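Protein TP_0956 (Treponema pallidum subsp. pallidum, PDB 3U64) probably serves as the TPR-type, lipoprotein T-component of a TRAP transporter, likely acting through protein-protein contacts. Local coordinates at residues 110-121 against 154-165. Numbering follows the deposited sequence.
Sequences YLRGARYALSSL and TLYWVGTGYVAA
The ring of Y110 lies flat over the methyl of A164: CB of A164 sits 3.5 Å from the ring centroid, only 3° off the normal, a CH-pi contact square on the face. Beyond it, the hydroxyl of Y110 is hydrogen-bonded to Q85 of helix 66-89, which fixes the far end of the ring. Beside it, Y162 enters as a knob among L111, A114, R115 and L118. CB of A114 rests over one face of the Y162 ring, offset toward the rim, with CE1 of Y162 3.6 Å away. The L111 and Y162 side chains cross at about a right angle, CD2 of L111 lying 3.7 Å from CD2 of Y162, and the same methyl also meets CB of A165. At A114 and G161 small residues face each other, and the antiparallel helices, with segment axes at 158°, approach to 7.9 Å. Further on, V158 has CG2 anti to its carbonyl carbon, a setting that lays this methyl on the backbone of A117 and L118, 3.3 Å from N of L118. T154 divides its work: CG2 packs tightly on CG of L121, while OG1 shares a hydrogen bond of 3.2 Å with OG of S120, which is also bonded to R66. Helix 176-192 covers another side, with M185 against V158 and L155, in this all-helical, TPR-related fold. With one hydroxyl pair as the sole hydrogen bond between the segments, the helices are held chiefly by close apolar packing.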
loop_
_atom_site.group_PDB
_atom_site.type_symbol
_atom_site.label_atom_id
_atom_site.label_comp_id
_atom_site.label_asym_id
_atom_site.label_seq_id
_atom_site.Cartn_x
_atom_site.Cartn_y
_atom_site.Cartn_z
ATOM N N TYR A 110 12.067 11.471 -10.165
ATOM C CA TYR A 110 13.513 11.521 -10.387
ATOM C C TYR A 110 14.076 12.854 -9.885
ATOM O O TYR A 110 15.095 12.901 -9.186
ATOM C CB TYR A 110 13.844 11.346 -11.869
ATOM C CG TYR A 110 13.708 9.920 -12.359
ATOM C CD1 TYR A 110 14.171 8.851 -11.589
ATOM C CD2 TYR A 110 13.113 9.638 -13.591
ATOM C CE1 TYR A 110 14.050 7.542 -12.038
ATOM C CE2 TYR A 110 12.991 8.327 -14.047
ATOM C CZ TYR A 110 13.464 7.288 -13.269
ATOM O OH TYR A 110 13.349 5.995 -13.700
ATOM N N LEU A 111 13.384 13.935 -10.224
ATOM C CA LEU A 111 13.884 15.254 -9.930
ATOM C C LEU A 111 13.813 15.534 -8.440
ATOM O O LEU A 111 14.702 16.187 -7.896
ATOM C CB LEU A 111 13.111 16.308 -10.705
ATOM C CG LEU A 111 13.336 16.372 -12.214
ATOM C CD1 LEU A 111 12.298 17.298 -12.833
ATOM C CD2 LEU A 111 14.717 16.867 -12.541
ATOM N N ARG A 112 12.766 15.047 -7.777
ATOM C CA ARG A 112 12.664 15.225 -6.328
ATOM C C ARG A 112 13.802 14.451 -5.677
ATOM O O ARG A 112 14.451 14.945 -4.755
ATOM C CB ARG A 112 11.303 14.746 -5.794
ATOM C CG ARG A 112 11.124 14.866 -4.267
ATOM C CD ARG A 112 9.914 14.075 -3.760
ATOM N NE ARG A 112 8.673 14.537 -4.381
ATOM C CZ ARG A 112 7.457 14.086 -4.081
ATOM N NH1 ARG A 112 7.291 13.154 -3.158
ATOM N NH2 ARG A 112 6.401 14.569 -4.710
ATOM N N GLY A 113 14.028 13.229 -6.168
ATOM C CA GLY A 113 15.109 12.386 -5.692
ATOM C C GLY A 113 16.460 13.041 -5.910
ATOM O O GLY A 113 17.287 13.098 -4.995
ATOM N N ALA A 114 16.689 13.571 -7.109
ATOM C CA ALA A 114 17.985 14.203 -7.385
ATOM C C ALA A 114 18.228 15.403 -6.482
ATOM O O ALA A 114 19.351 15.625 -6.027
ATOM C CB ALA A 114 18.106 14.606 -8.831
ATOM N N ARG A 115 17.168 16.169 -6.224
ATOM C CA ARG A 115 17.268 17.383 -5.426
ATOM C C ARG A 115 17.488 17.080 -3.942
ATOM O O ARG A 115 18.174 17.828 -3.238
ATOM C CB ARG A 115 16.018 18.253 -5.608
ATOM C CG ARG A 115 15.885 18.824 -7.003
ATOM C CD ARG A 115 14.632 19.677 -7.187
ATOM N NE ARG A 115 14.293 19.757 -8.608
ATOM C CZ ARG A 115 13.421 20.610 -9.132
ATOM N NH1 ARG A 115 12.793 21.483 -8.350
ATOM N NH2 ARG A 115 13.187 20.599 -10.441
ATOM N N TYR A 116 16.870 16.003 -3.462
ATOM C CA TYR A 116 17.128 15.533 -2.109
ATOM C C TYR A 116 18.598 15.134 -1.938
ATOM O O TYR A 116 19.228 15.503 -0.952
ATOM C CB TYR A 116 16.216 14.354 -1.760
ATOM C CG TYR A 116 14.842 14.760 -1.287
ATOM C CD1 TYR A 116 14.634 15.968 -0.633
ATOM C CD2 TYR A 116 13.755 13.926 -1.477
ATOM C CE1 TYR A 116 13.359 16.338 -0.195
ATOM C CE2 TYR A 116 12.489 14.281 -1.041
ATOM C CZ TYR A 116 12.294 15.477 -0.404
ATOM O OH TYR A 116 11.031 15.807 0.020
ATOM N N ALA A 117 19.147 14.389 -2.898
ATOM C CA ALA A 117 20.543 13.940 -2.793
ATOM C C ALA A 117 21.490 15.125 -2.916
ATOM O O ALA A 117 22.519 15.207 -2.227
ATOM C CB ALA A 117 20.870 12.864 -3.843
ATOM N N LEU A 118 21.124 16.060 -3.781
ATOM C CA LEU A 118 21.924 17.264 -3.980
ATOM C C LEU A 118 22.069 18.048 -2.666
ATOM O O LEU A 118 23.047 18.774 -2.473
ATOM C CB LEU A 118 21.276 18.133 -5.054
ATOM C CG LEU A 118 21.908 19.481 -5.387
ATOM C CD1 LEU A 118 23.353 19.296 -5.874
ATOM C CD2 LEU A 118 21.057 20.204 -6.427
ATOM N N SER A 119 21.119 17.902 -1.740
ATOM C CA SER A 119 21.248 18.668 -0.494
ATOM C C SER A 119 22.370 18.115 0.390
ATOM O O SER A 119 22.890 18.818 1.248
ATOM C CB SER A 119 19.922 18.838 0.254
ATOM O OG SER A 119 19.373 17.594 0.630
ATOM N N SER A 120 22.765 16.867 0.157
ATOM C CA SER A 120 23.976 16.338 0.779
ATOM C C SER A 120 25.209 17.129 0.313
ATOM O O SER A 120 26.031 17.515 1.135
ATOM C CB SER A 120 24.131 14.834 0.513
ATOM O OG SER A 120 25.482 14.405 0.621
ATOM N N LEU A 121 25.329 17.396 -0.991
ATOM C CA LEU A 121 26.411 18.257 -1.492
ATOM C C LEU A 121 26.284 19.694 -0.983
ATOM O O LEU A 121 27.281 20.319 -0.596
ATOM C CB LEU A 121 26.520 18.213 -3.029
ATOM C CG LEU A 121 27.027 16.844 -3.518
ATOM C CD1 LEU A 121 26.852 16.626 -5.005
ATOM C CD2 LEU A 121 28.473 16.643 -3.123
ATOM N N THR A 154 27.105 10.615 -3.699
ATOM C CA THR A 154 26.152 11.705 -3.887
ATOM C C THR A 154 26.151 12.170 -5.340
ATOM O O THR A 154 25.089 12.354 -5.943
ATOM C CB THR A 154 26.447 12.881 -2.908
ATOM O OG1 THR A 154 26.548 12.362 -1.578
ATOM C CG2 THR A 154 25.338 13.938 -2.950
ATOM N N LEU A 155 27.346 12.336 -5.901
ATOM C CA LEU A 155 27.503 12.747 -7.293
ATOM C C LEU A 155 26.753 11.786 -8.207
ATOM O O LEU A 155 26.048 12.189 -9.147
ATOM C CB LEU A 155 28.999 12.795 -7.662
ATOM C CG LEU A 155 29.695 13.953 -6.952
ATOM C CD1 LEU A 155 31.204 13.901 -7.094
ATOM C CD2 LEU A 155 29.158 15.262 -7.481
ATOM N N TYR A 156 26.905 10.503 -7.908
ATOM C CA TYR A 156 26.336 9.448 -8.733
ATOM C C TYR A 156 24.815 9.536 -8.744
ATOM O O TYR A 156 24.206 9.461 -9.802
ATOM C CB TYR A 156 26.785 8.062 -8.242
ATOM C CG TYR A 156 25.966 6.915 -8.839
ATOM C CD1 TYR A 156 26.113 6.547 -10.170
ATOM C CD2 TYR A 156 25.042 6.213 -8.072
ATOM C CE1 TYR A 156 25.364 5.525 -10.726
ATOM C CE2 TYR A 156 24.281 5.180 -8.622
ATOM C CZ TYR A 156 24.443 4.845 -9.952
ATOM O OH TYR A 156 23.699 3.825 -10.515
ATOM N N TRP A 157 24.212 9.689 -7.563
ATOM C CA TRP A 157 22.760 9.676 -7.445
ATOM C C TRP A 157 22.111 10.942 -8.011
ATOM O O TRP A 157 21.123 10.859 -8.733
ATOM C CB TRP A 157 22.319 9.351 -6.004
ATOM C CG TRP A 157 22.404 7.852 -5.777
ATOM C CD1 TRP A 157 23.327 7.179 -5.030
ATOM C CD2 TRP A 157 21.565 6.848 -6.379
ATOM N NE1 TRP A 157 23.091 5.824 -5.101
ATOM C CE2 TRP A 157 22.034 5.594 -5.937
ATOM C CE3 TRP A 157 20.459 6.896 -7.238
ATOM C CZ2 TRP A 157 21.421 4.389 -6.313
ATOM C CZ3 TRP A 157 19.859 5.690 -7.627
ATOM C CH2 TRP A 157 20.346 4.456 -7.162
ATOM N N VAL A 158 22.708 12.101 -7.731
ATOM C CA VAL A 158 22.236 13.370 -8.280
ATOM C C VAL A 158 22.307 13.339 -9.804
ATOM O O VAL A 158 21.311 13.608 -10.485
ATOM C CB VAL A 158 23.060 14.579 -7.744
ATOM C CG1 VAL A 158 22.680 15.837 -8.477
ATOM C CG2 VAL A 158 22.834 14.755 -6.251
ATOM N N GLY A 159 23.476 12.986 -10.336
ATOM C CA GLY A 159 23.657 12.918 -11.776
ATOM C C GLY A 159 22.679 11.926 -12.399
ATOM O O GLY A 159 22.079 12.191 -13.455
ATOM N N THR A 160 22.517 10.774 -11.754
ATOM C CA THR A 160 21.606 9.750 -12.290
ATOM C C THR A 160 20.163 10.240 -12.298
ATOM O O THR A 160 19.452 10.035 -13.272
ATOM C CB THR A 160 21.695 8.462 -11.495
ATOM O OG1 THR A 160 23.024 7.930 -11.617
ATOM C CG2 THR A 160 20.661 7.423 -11.971
ATOM N N GLY A 161 19.739 10.889 -11.209
ATOM C CA GLY A 161 18.386 11.414 -11.112
ATOM C C GLY A 161 18.076 12.370 -12.248
ATOM O O GLY A 161 17.028 12.284 -12.895
ATOM N N TYR A 162 19.005 13.278 -12.516
ATOM C CA TYR A 162 18.796 14.267 -13.569
ATOM C C TYR A 162 18.805 13.643 -14.976
ATOM O O TYR A 162 17.957 13.969 -15.803
ATOM C CB TYR A 162 19.794 15.429 -13.450
ATOM C CG TYR A 162 19.403 16.473 -12.414
ATOM C CD1 TYR A 162 20.095 16.585 -11.212
ATOM C CD2 TYR A 162 18.336 17.335 -12.633
ATOM C CE1 TYR A 162 19.740 17.530 -10.256
ATOM C CE2 TYR A 162 17.983 18.303 -11.690
ATOM C CZ TYR A 162 18.684 18.391 -10.502
ATOM O OH TYR A 162 18.332 19.341 -9.550
ATOM N N VAL A 163 19.747 12.738 -15.228
ATOM C CA VAL A 163 19.786 12.008 -16.490
ATOM C C VAL A 163 18.535 11.146 -16.702
ATOM O O VAL A 163 18.040 11.034 -17.824
ATOM C CB VAL A 163 21.044 11.111 -16.575
ATOM C CG1 VAL A 163 20.868 10.049 -17.621
ATOM C CG2 VAL A 163 22.282 11.963 -16.865
ATOM N N ALA A 164 18.023 10.532 -15.632
ATOM C CA ALA A 164 16.815 9.725 -15.756
ATOM C C ALA A 164 15.613 10.646 -16.035
ATOM O O ALA A 164 14.709 10.279 -16.800
ATOM C CB ALA A 164 16.580 8.854 -14.512
ATOM N N ALA A 165 15.614 11.851 -15.454
ATOM C CA ALA A 165 14.510 12.782 -15.735
ATOM C C ALA A 165 14.565 13.266 -17.181
ATOM O O ALA A 165 13.533 13.398 -17.837
ATOM C CB ALA A 165 14.501 13.974 -14.757
#